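Local coordinates for protein putative transporter (PDB 3LV9) that is a putative membrane transporter of the UPF0053 family, represented here by its pair of CBS domains, and may bind flavin adenine dinucleotide as a whole protein, at residues Arg76-Gln81 / Glu91-Asp96. Residues are numbered along the deposited sequence; the frame is centred on the assembly and turned at random.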
# COMPACT_ATOMS: atom_id res chain seq x y z
N ARG A 76 -8.52 3.01 -2.93
CA ARG A 76 -9.64 3.10 -1.99
C ARG A 76 -10.70 4.02 -2.49
O ARG A 76 -11.92 3.77 -2.33
CB ARG A 76 -9.18 3.62 -0.63
CG ARG A 76 -8.89 2.53 0.31
CD ARG A 76 -8.73 3.02 1.72
NE ARG A 76 -7.69 4.01 1.87
CZ ARG A 76 -6.41 3.77 2.19
NH1 ARG A 76 -5.57 4.80 2.31
NH2 ARG A 76 -5.95 2.52 2.39
N ASP A 77 -10.23 5.13 -3.02
CA ASP A 77 -11.06 6.08 -3.72
C ASP A 77 -11.82 5.43 -4.90
O ASP A 77 -13.01 5.65 -5.04
CB ASP A 77 -10.21 7.23 -4.25
CG ASP A 77 -9.36 7.85 -3.19
OD1 ASP A 77 -9.52 7.55 -2.00
OD2 ASP A 77 -8.50 8.67 -3.58
N LEU A 78 -11.14 4.65 -5.73
CA LEU A 78 -11.80 3.99 -6.85
C LEU A 78 -12.93 3.11 -6.32
O LEU A 78 -14.08 3.12 -6.83
CB LEU A 78 -10.82 3.11 -7.66
CG LEU A 78 -10.05 3.65 -8.87
CD1 LEU A 78 -8.98 2.64 -9.32
CD2 LEU A 78 -10.89 3.97 -10.05
N TYR A 79 -12.61 2.31 -5.31
CA TYR A 79 -13.54 1.29 -4.81
C TYR A 79 -14.70 2.01 -4.12
O TYR A 79 -15.86 1.65 -4.34
CB TYR A 79 -12.84 0.33 -3.84
CG TYR A 79 -11.98 -0.80 -4.43
CD1 TYR A 79 -12.30 -1.40 -5.62
CD2 TYR A 79 -10.88 -1.30 -3.73
CE1 TYR A 79 -11.56 -2.45 -6.12
CE2 TYR A 79 -10.14 -2.35 -4.24
CZ TYR A 79 -10.49 -2.91 -5.44
OH TYR A 79 -9.81 -3.94 -6.01
N ASN A 80 -14.43 3.04 -3.33
CA ASN A 80 -15.53 3.80 -2.72
C ASN A 80 -16.47 4.44 -3.77
O ASN A 80 -17.68 4.49 -3.54
CB ASN A 80 -15.01 4.88 -1.77
CG ASN A 80 -14.44 4.30 -0.45
OD1 ASN A 80 -14.82 3.21 -0.04
ND2 ASN A 80 -13.52 5.04 0.18
N GLN A 81 -15.94 4.89 -4.91
CA GLN A 81 -16.84 5.42 -5.95
C GLN A 81 -17.76 4.32 -6.43
O GLN A 81 -18.94 4.52 -6.56
CB GLN A 81 -16.06 5.97 -7.15
CG GLN A 81 -15.58 7.37 -6.96
CD GLN A 81 -15.03 7.98 -8.25
OE1 GLN A 81 -14.63 7.26 -9.20
NE2 GLN A 81 -15.00 9.32 -8.30
N GLU A 91 -11.76 11.80 -12.82
CA GLU A 91 -11.51 13.23 -12.61
C GLU A 91 -11.79 13.71 -11.19
O GLU A 91 -11.12 14.62 -10.71
CB GLU A 91 -12.33 14.08 -13.63
CG GLU A 91 -13.85 13.68 -13.78
CD GLU A 91 -14.14 12.33 -14.50
OE1 GLU A 91 -13.36 11.90 -15.40
OE2 GLU A 91 -15.19 11.71 -14.18
N GLU A 92 -12.77 13.11 -10.52
CA GLU A 92 -13.16 13.51 -9.17
C GLU A 92 -12.22 12.95 -8.07
O GLU A 92 -12.29 13.41 -6.90
CB GLU A 92 -14.64 13.10 -8.85
CG GLU A 92 -15.68 14.19 -9.15
CD GLU A 92 -17.12 13.69 -9.23
OE1 GLU A 92 -17.45 12.72 -8.51
OE2 GLU A 92 -17.93 14.26 -9.99
N ILE A 93 -11.39 11.97 -8.41
CA ILE A 93 -10.47 11.37 -7.43
C ILE A 93 -9.02 11.46 -7.87
O ILE A 93 -8.12 10.94 -7.21
CB ILE A 93 -10.81 9.90 -7.14
CG1 ILE A 93 -10.91 9.10 -8.43
CG2 ILE A 93 -12.16 9.82 -6.31
CD1 ILE A 93 -10.99 7.59 -8.21
N LEU A 94 -8.81 12.15 -8.99
CA LEU A 94 -7.48 12.27 -9.60
C LEU A 94 -6.59 13.12 -8.69
O LEU A 94 -6.99 14.21 -8.28
CB LEU A 94 -7.61 12.89 -11.00
CG LEU A 94 -6.50 12.73 -12.03
CD1 LEU A 94 -6.22 11.26 -12.25
CD2 LEU A 94 -6.89 13.47 -13.37
N ARG A 95 -5.42 12.59 -8.36
CA ARG A 95 -4.43 13.22 -7.45
C ARG A 95 -3.14 13.53 -8.23
O ARG A 95 -2.76 12.78 -9.11
CB ARG A 95 -4.10 12.26 -6.31
CG ARG A 95 -5.21 12.10 -5.27
CD ARG A 95 -5.06 10.81 -4.46
NE ARG A 95 -5.32 11.00 -3.02
CZ ARG A 95 -6.51 11.23 -2.46
NH1 ARG A 95 -7.62 11.33 -3.18
NH2 ARG A 95 -6.58 11.37 -1.14
N ASP A 96 -2.47 14.64 -7.89
CA ASP A 96 -1.32 15.12 -8.69
C ASP A 96 -0.09 14.23 -8.56
O ASP A 96 0.10 13.56 -7.53
CB ASP A 96 -0.99 16.56 -8.32
CG ASP A 96 -2.07 17.57 -8.85
OD1 ASP A 96 -2.05 17.83 -10.09
OD2 ASP A 96 -2.93 18.07 -8.05
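Ile93 packs against one side of helix 75-85 between Asp77, Leu78 and Gln81, and Arg95 adds a salt bridge to Asp77: a small mixed contact, an isoleucine against a helix face with a charge pair beside it. It lies where the loop that leads from helix 75-85 to strand 98-101 doubles back over that helix. The nearest CA atoms, those of Asp77 and Ile93, are 6.5 Å apart, and the segments bury 271 Å² in all.

Ile93 meets the helix with both branches. Its CG2 lies 3.8 Å from Asp77 CB and 3.5 Å from Gln81 NE2. The other branch, set by a chi1 of 53°, ends in CD1, which lies 3.8 Å from the backbone N of Leu78 and 4.1 Å from Leu78 CD2, the two side chains crossing at about a right angle. The extended Gln81 chain comes to meet Ile93 from across the gap, laying its amide against the isoleucine; its OE1 accepts a hydrogen bond from Glu89 N, which steadies that amide. Leu78 also packs on Ile47 and Leu51 of helix 44-53, and Ile93 on Val73.

Asp77 OD2 stands 2.8 Å from Arg95 NH1, yet over a face of the guanidinium, with carboxylate and guanidinium planes 51° apart. No N-H points at the oxygen. Arg95 is also tied through its backbone to Phe72. The side chains of Ile93 and Arg95 therefore make the contact from the loop, without hydrogen bonds between the two segments: van der Waals packing of Ile93, and beside it an attraction that is probably mainly electrostatic.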